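Local coordinates for citrate lyase subunit beta-like protein (Mycobacterium tuberculosis H37Rv, PDB 6ARB) that binds magnesium as a homotrimeric lyase of the HpcH/HpaI aldolase family and may play a role in fatty acid biosynthesis, at residues 22-27 against 45-50; 58-63 against 89-94. All coordinates share one frame; numbering follows the deposited sequence.

In the fold
Both contacts belong to the eight-stranded parallel barrel of the HpcH/HpaI aldolase family, with centres about 14 Å apart. Interaction 1 joins two loops that follow strands 17-22 and 38-42, at the end of the barrel that holds the ligands: the G46 position is about 9 Å from the bound pyruvate and from the magnesium ion, and about 5 Å from the side chain of R72, a substrate-binding residue. Interaction 2 joins the end of helix 52-61 to the loop leading into strand 95-98; the side chain of T62 is about 12 Å from coenzyme A. The two meet at helix 52-61, where A58 CB packs 3.2 Å from A23 O and 4.0 Å from P26 CB.

Interaction 1: 22-27 against 45-50; sequences PADRPE and DGVAEA. With COA (coenzyme A), chain F.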
loop_
_atom_site.group_PDB
_atom_site.type_symbol
_atom_site.label_atom_id
_atom_site.label_comp_id
_atom_site.label_asym_id
_atom_site.label_seq_id
_atom_site.Cartn_x
_atom_site.Cartn_y
_atom_site.Cartn_z
ATOM N N PRO A 22 -20.703 -12.067 -21.462
ATOM C CA PRO A 22 -20.659 -13.528 -21.318
ATOM C C PRO A 22 -20.682 -14.240 -22.665
ATOM O O PRO A 22 -21.519 -13.941 -23.526
ATOM C CB PRO A 22 -21.947 -13.841 -20.548
ATOM C CG PRO A 22 -22.217 -12.601 -19.755
ATOM C CD PRO A 22 -21.737 -11.452 -20.607
ATOM N N ALA A 23 -19.778 -15.198 -22.835
ATOM C CA ALA A 23 -19.646 -15.898 -24.111
ATOM C C ALA A 23 -20.843 -16.791 -24.463
ATOM O O ALA A 23 -20.941 -17.265 -25.592
ATOM C CB ALA A 23 -18.353 -16.696 -24.147
ATOM N N ASP A 24 -21.749 -17.026 -23.517
ATOM C CA ASP A 24 -22.904 -17.859 -23.823
ATOM C C ASP A 24 -24.109 -17.005 -24.195
ATOM O O ASP A 24 -25.248 -17.472 -24.170
ATOM C CB ASP A 24 -23.237 -18.838 -22.686
ATOM C CG ASP A 24 -23.714 -18.147 -21.421
ATOM O OD1 ASP A 24 -23.311 -16.992 -21.166
ATOM O OD2 ASP A 24 -24.494 -18.775 -20.674
ATOM N N ARG A 25 -23.841 -15.751 -24.544
ATOM C CA ARG A 25 -24.895 -14.823 -24.957
ATOM C C ARG A 25 -24.521 -14.146 -26.270
ATOM O O ARG A 25 -24.382 -12.927 -26.328
ATOM C CB ARG A 25 -25.130 -13.778 -23.869
ATOM C CG ARG A 25 -25.393 -14.373 -22.495
ATOM C CD ARG A 25 -26.793 -14.062 -22.014
ATOM N NE ARG A 25 -26.838 -13.859 -20.566
ATOM C CZ ARG A 25 -27.931 -13.497 -19.899
ATOM N NH1 ARG A 25 -29.070 -13.298 -20.553
ATOM N NH2 ARG A 25 -27.887 -13.334 -18.584
ATOM N N PRO A 26 -24.366 -14.940 -27.341
ATOM C CA PRO A 26 -23.878 -14.469 -28.646
ATOM C C PRO A 26 -24.790 -13.453 -29.345
ATOM O O PRO A 26 -24.335 -12.779 -30.272
ATOM C CB PRO A 26 -23.807 -15.762 -29.473
ATOM C CG PRO A 26 -24.826 -16.663 -28.843
ATOM C CD PRO A 26 -24.723 -16.369 -27.370
ATOM N N GLU A 27 -26.049 -13.351 -28.923
ATOM C CA GLU A 27 -26.981 -12.399 -29.526
ATOM C C GLU A 27 -26.695 -10.973 -29.036
ATOM O O GLU A 27 -27.204 -9.990 -29.582
ATOM C CB GLU A 27 -28.438 -12.810 -29.259
ATOM C CG GLU A 27 -28.876 -12.806 -27.786
ATOM C CD GLU A 27 -28.300 -13.958 -26.963
ATOM O OE1 GLU A 27 -27.548 -14.797 -27.515
ATOM O OE2 GLU A 27 -28.601 -14.019 -25.750
ATOM N N ASP A 45 -16.072 -16.581 -15.028
ATOM C CA ASP A 45 -17.167 -16.480 -14.054
ATOM C C ASP A 45 -18.522 -15.962 -14.566
ATOM O O ASP A 45 -19.545 -16.180 -13.915
ATOM C CB ASP A 45 -16.721 -15.715 -12.801
ATOM C CG ASP A 45 -15.710 -16.499 -11.969
ATOM O OD1 ASP A 45 -15.538 -17.708 -12.228
ATOM O OD2 ASP A 45 -15.106 -15.915 -11.045
ATOM N N GLY A 46 -18.540 -15.288 -15.713
ATOM C CA GLY A 46 -19.796 -14.816 -16.288
ATOM C C GLY A 46 -20.679 -15.972 -16.748
ATOM O O GLY A 46 -21.902 -15.830 -16.942
ATOM N N VAL A 47 -20.048 -17.133 -16.898
ATOM C CA VAL A 47 -20.689 -18.319 -17.459
ATOM C C VAL A 47 -20.629 -19.530 -16.527
ATOM O O VAL A 47 -19.544 -19.941 -16.104
ATOM C CB VAL A 47 -20.017 -18.729 -18.778
ATOM C CG1 VAL A 47 -20.735 -19.917 -19.374
ATOM C CG2 VAL A 47 -19.982 -17.549 -19.760
ATOM N N ALA A 48 -21.792 -20.107 -16.226
ATOM C CA ALA A 48 -21.867 -21.323 -15.414
ATOM C C ALA A 48 -21.151 -22.487 -16.088
ATOM O O ALA A 48 -21.138 -22.589 -17.314
ATOM C CB ALA A 48 -23.326 -21.696 -15.142
ATOM N N GLU A 49 -20.575 -23.378 -15.283
ATOM C CA GLU A 49 -19.816 -24.510 -15.804
ATOM C C GLU A 49 -20.601 -25.287 -16.846
ATOM O O GLU A 49 -20.036 -25.800 -17.817
ATOM C CB GLU A 49 -19.411 -25.452 -14.667
ATOM C CG GLU A 49 -18.623 -26.674 -15.120
ATOM C CD GLU A 49 -17.205 -26.341 -15.560
ATOM O OE1 GLU A 49 -16.742 -25.209 -15.300
ATOM O OE2 GLU A 49 -16.553 -27.220 -16.163
ATOM N N ALA A 50 -21.910 -25.379 -16.636
ATOM C CA ALA A 50 -22.763 -26.174 -17.506
ATOM C C ALA A 50 -22.957 -25.505 -18.863
ATOM O O ALA A 50 -23.359 -26.149 -19.836
ATOM C CB ALA A 50 -24.112 -26.433 -16.834
HETATM N N1A COA F . -23.117 -7.038 -23.165
HETATM C C2A COA F . -23.925 -6.732 -24.199
HETATM N N3A COA F . -25.168 -6.269 -24.006
HETATM C C4A COA F . -25.660 -6.099 -22.759
HETATM C C5A COA F . -24.858 -6.407 -21.658
HETATM C C6A COA F . -23.563 -6.880 -21.904
HETATM N N6A COA F . -22.685 -7.209 -20.746
HETATM N N7A COA F . -25.579 -6.149 -20.540
HETATM C C8A COA F . -26.794 -5.701 -20.926
HETATM N N9A COA F . -26.850 -5.677 -22.267
HETATM C C1B COA F . -27.969 -5.238 -23.064
HETATM C C2B COA F . -29.138 -6.099 -22.996
HETATM O O2B COA F . -29.056 -7.046 -24.001
HETATM C C3B COA F . -30.202 -5.188 -23.304
HETATM O O3B COA F . -30.165 -4.975 -24.666
HETATM P P3B COA F . -31.448 -4.517 -25.404
HETATM O O7A COA F . -32.565 -4.374 -24.398
HETATM O O8A COA F . -31.799 -5.565 -26.424
HETATM O O9A COA F . -31.186 -3.189 -26.088
HETATM C C4B COA F . -29.818 -3.958 -22.628
HETATM O O4B COA F . -28.379 -3.994 -22.608
HETATM C C5B COA F . -30.341 -3.910 -21.274
HETATM O O5B COA F . -30.316 -5.078 -20.560
HETATM P P1A COA F . -30.493 -5.155 -19.022
HETATM O O1A COA F . -31.920 -5.509 -18.732
HETATM O O2A COA F . -30.168 -3.828 -18.394
HETATM O O3A COA F . -29.519 -6.258 -18.503
HETATM P P2A COA F . -29.954 -7.740 -18.178
HETATM O O4A COA F . -31.047 -7.743 -17.132
HETATM O O5A COA F . -30.421 -8.448 -19.415
HETATM O O6A COA F . -28.740 -8.525 -17.602
HETATM C CBP COA F . -26.440 -8.665 -16.757
HETATM C CCP COA F . -27.745 -7.871 -16.903
HETATM C CDP COA F . -26.737 -10.161 -16.740
HETATM C CEP COA F . -25.704 -8.287 -15.497
HETATM C CAP COA F . -25.569 -8.298 -17.980
HETATM O OAP COA F . -25.315 -6.943 -17.913
HETATM C C9P COA F . -24.215 -8.980 -18.028
HETATM O O9P COA F . -24.073 -10.071 -18.559
HETATM N N8P COA F . -23.117 -8.303 -17.413
HETATM C C7P COA F . -21.767 -8.887 -17.420
HETATM C C6P COA F . -21.442 -9.898 -16.357
HETATM C C5P COA F . -20.063 -10.471 -16.474
HETATM O O5P COA F . -19.558 -10.580 -17.588
HETATM N N4P COA F . -19.366 -10.879 -15.279
HETATM C C3P COA F . -18.052 -11.413 -15.401
HETATM C C2P COA F . -16.947 -10.394 -15.229
HETATM S S1P COA F . -17.228 -9.152 -13.974
HETATM O O HOH W 1 -24.169 -19.226 -18.002
HETATM O O HOH W 2 -23.961 -16.164 -18.828
#
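V47 and D24 pass alongside each other in opposite directions, the closest approach being V47 CG2 to D24 OD1 at 3.7 Å. They join two loops on the C-terminal side of a TIM barrel, each loop following a strand and preceding a helix. The first torsion of V47 (-177°) sets CG1 anti to the backbone N and turns CG2 to the turn at 22-25, where it also meets P22 CB and the backbone N of A23. No direct hydrogen bond crosses the contact; two waters bridge it, one to each carboxylate oxygen of D24. The first donates to D24 OD2 (2.7 Å) and accepts from A48 N (3.1 Å). The other spends both its hydrogens, on D24 OD1 (2.6 Å) and on G46 O (2.8 Å). D24 CG lies between its own backbone N and carbonyl carbon (chi1 67°), a rotation that brings the carboxylate over to the 45-50 side. The backbone there is a type I turn from P22 to R25, closed by R25 N to P22 O.

The 45-50 loop is held by D42, whose OD2 takes the hydrogen of G46 N, and by K52, whose NZ bonds to V47 O. D42 also pairs with A23 through the backbone, so it ties both loops together. A second subunit makes backbone hydrogen bonds to G46, and its A252 packs on R25. Coenzyme A runs past this junction: P22 CG is 3.4 Å from its O9P, and its methyl carbon CDP lies oblique to the R25 guanidinium, 3.8 Å from NH2.

Interaction 2: 58-63 against 89-94; sequences ALRDTP and AGTAYT
R60 and T91 are the backbone meeting point, with CA atoms 5.8 Å apart. Segment 58-63 takes the last turn of helix 52-61 (58-61) and the first two residues beyond it: T62 N still bonds to A58 O (2.9 Å), but T62 itself leaves helical geometry and P63 carries the chain away. The 89-94 segment is a loop shaped by an ST turn, in which T91 OG1 accepts from Y93 N at 3.2 Å with a nearly straight N-H...O angle of 161°. The same hydroxyl donates to L88 O, so it links the end of helix 79-88 to the turn.

No direct hydrogen bond crosses between the segments; a water does the work. It donates to L59 O (2.7 Å) and to T62 O (2.8 Å), and accepts from Y93 OH (2.7 Å), lying in the plane of the tyrosine ring at its edge. The water thus serves two carbonyls at the helix end and is itself held by the phenol, whose oxygen in turn receives the hydrogen of L64 N.

In the barrel, this contact lies near the N-terminal ends of the strands: helix 52-61 ends before strand 69-72, and the loop leads into strand 95-98. Y93 points toward segment 58-63. With CG anti to the carbonyl carbon (chi1 -61°), its ring crosses L59 obliquely, CE2 to CD2 at 4.0 Å, and L59 and Y93 both pack on L41 and V71. Its OH also abuts the backbone of P63.

On the outer side, R60 runs extended from CG to NE past G90, with NH2 3.7 Å from G90 N. NE donates to A87 O, and NH2 adds a weak bond to E86 O, placing the positive guanidinium at the C-terminal end of helix 79-88, where the helix dipole probably favours it.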
loop_
_atom_site.group_PDB
_atom_site.type_symbol
_atom_site.label_atom_id
_atom_site.label_comp_id
_atom_site.label_asym_id
_atom_site.label_seq_id
_atom_site.Cartn_x
_atom_site.Cartn_y
_atom_site.Cartn_z
ATOM N N ALA A 58 -20.192 -20.771 -29.176
ATOM C CA ALA A 58 -20.614 -19.424 -29.559
ATOM C C ALA A 58 -19.421 -18.568 -29.994
ATOM O O ALA A 58 -19.495 -17.835 -30.983
ATOM C CB ALA A 58 -21.365 -18.757 -28.417
ATOM N N LEU A 59 -18.330 -18.653 -29.242
ATOM C CA LEU A 59 -17.100 -17.946 -29.590
ATOM C C LEU A 59 -16.689 -18.233 -31.027
ATOM O O LEU A 59 -16.339 -17.324 -31.779
ATOM C CB LEU A 59 -15.964 -18.375 -28.665
ATOM C CG LEU A 59 -15.682 -17.528 -27.438
ATOM C CD1 LEU A 59 -14.377 -17.978 -26.820
ATOM C CD2 LEU A 59 -15.599 -16.080 -27.850
ATOM N N ARG A 60 -16.721 -19.509 -31.397
ATOM C CA ARG A 60 -16.356 -19.931 -32.744
ATOM C C ARG A 60 -17.372 -19.485 -33.782
ATOM O O ARG A 60 -17.003 -19.063 -34.876
ATOM C CB ARG A 60 -16.207 -21.456 -32.810
ATOM C CG ARG A 60 -15.027 -22.022 -32.022
ATOM C CD ARG A 60 -14.852 -23.515 -32.301
ATOM N NE ARG A 60 -13.478 -23.952 -32.066
ATOM C CZ ARG A 60 -12.978 -25.113 -32.482
ATOM N NH1 ARG A 60 -13.744 -25.962 -33.158
ATOM N NH2 ARG A 60 -11.712 -25.424 -32.228
ATOM N N ASP A 61 -18.655 -19.580 -33.436
ATOM C CA ASP A 61 -19.718 -19.421 -34.420
ATOM C C ASP A 61 -20.122 -17.968 -34.638
ATOM O O ASP A 61 -20.787 -17.655 -35.626
ATOM C CB ASP A 61 -20.941 -20.290 -34.064
ATOM C CG ASP A 61 -20.574 -21.766 -33.859
ATOM O OD1 ASP A 61 -21.401 -22.530 -33.310
ATOM O OD2 ASP A 61 -19.449 -22.159 -34.239
ATOM N N THR A 62 -19.705 -17.084 -33.734
ATOM C CA THR A 62 -20.126 -15.690 -33.797
ATOM C C THR A 62 -18.967 -14.709 -33.567
ATOM O O THR A 62 -18.897 -14.057 -32.527
ATOM C CB THR A 62 -21.276 -15.433 -32.807
ATOM O OG1 THR A 62 -22.367 -16.316 -33.117
ATOM C CG2 THR A 62 -21.757 -13.998 -32.910
ATOM N N PRO A 63 -18.063 -14.599 -34.560
ATOM C CA PRO A 63 -16.807 -13.837 -34.486
ATOM C C PRO A 63 -16.971 -12.310 -34.458
ATOM O O PRO A 63 -17.797 -11.741 -35.176
ATOM C CB PRO A 63 -16.060 -14.267 -35.753
ATOM C CG PRO A 63 -17.139 -14.644 -36.708
ATOM C CD PRO A 63 -18.251 -15.228 -35.882
ATOM N N ALA A 89 -8.287 -22.195 -30.660
ATOM C CA ALA A 89 -7.524 -22.559 -31.847
ATOM C C ALA A 89 -8.392 -22.410 -33.092
ATOM O O ALA A 89 -7.882 -22.277 -34.201
ATOM C CB ALA A 89 -6.983 -23.977 -31.730
ATOM N N GLY A 90 -9.710 -22.405 -32.899
ATOM C CA GLY A 90 -10.645 -22.265 -34.003
ATOM C C GLY A 90 -11.124 -20.840 -34.230
ATOM O O GLY A 90 -12.107 -20.618 -34.931
ATOM N N THR A 91 -10.426 -19.874 -33.639
ATOM C CA THR A 91 -10.789 -18.474 -33.775
ATOM C C THR A 91 -9.591 -17.678 -34.240
ATOM O O THR A 91 -8.493 -18.216 -34.360
ATOM C CB THR A 91 -11.229 -17.876 -32.429
ATOM O OG1 THR A 91 -10.077 -17.708 -31.594
ATOM C CG2 THR A 91 -12.239 -18.780 -31.733
ATOM N N ALA A 92 -9.801 -16.385 -34.476
ATOM C CA ALA A 92 -8.713 -15.479 -34.831
ATOM C C ALA A 92 -8.290 -14.593 -33.657
ATOM O O ALA A 92 -7.566 -13.615 -33.851
ATOM C CB ALA A 92 -9.108 -14.615 -36.019
ATOM N N TYR A 93 -8.743 -14.929 -32.448
ATOM C CA TYR A 93 -8.429 -14.122 -31.263
ATOM C C TYR A 93 -6.983 -14.304 -30.795
ATOM O O TYR A 93 -6.502 -15.431 -30.662
ATOM C CB TYR A 93 -9.412 -14.411 -30.127
ATOM C CG TYR A 93 -10.828 -14.087 -30.510
ATOM C CD1 TYR A 93 -11.151 -12.847 -31.059
ATOM C CD2 TYR A 93 -11.844 -15.024 -30.357
ATOM C CE1 TYR A 93 -12.470 -12.550 -31.443
ATOM C CE2 TYR A 93 -13.156 -14.734 -30.722
ATOM C CZ TYR A 93 -13.460 -13.499 -31.271
ATOM O OH TYR A 93 -14.762 -13.213 -31.637
ATOM N N THR A 94 -6.296 -13.193 -30.544
ATOM C CA THR A 94 -4.869 -13.252 -30.203
ATOM C C THR A 94 -4.535 -12.705 -28.816
ATOM O O THR A 94 -3.416 -12.875 -28.335
ATOM C CB THR A 94 -4.012 -12.489 -31.223
ATOM O OG1 THR A 94 -4.430 -11.122 -31.267
ATOM C CG2 THR A 94 -4.144 -13.110 -32.612
HETATM O O HOH W 3 -16.789 -14.769 -30.873
#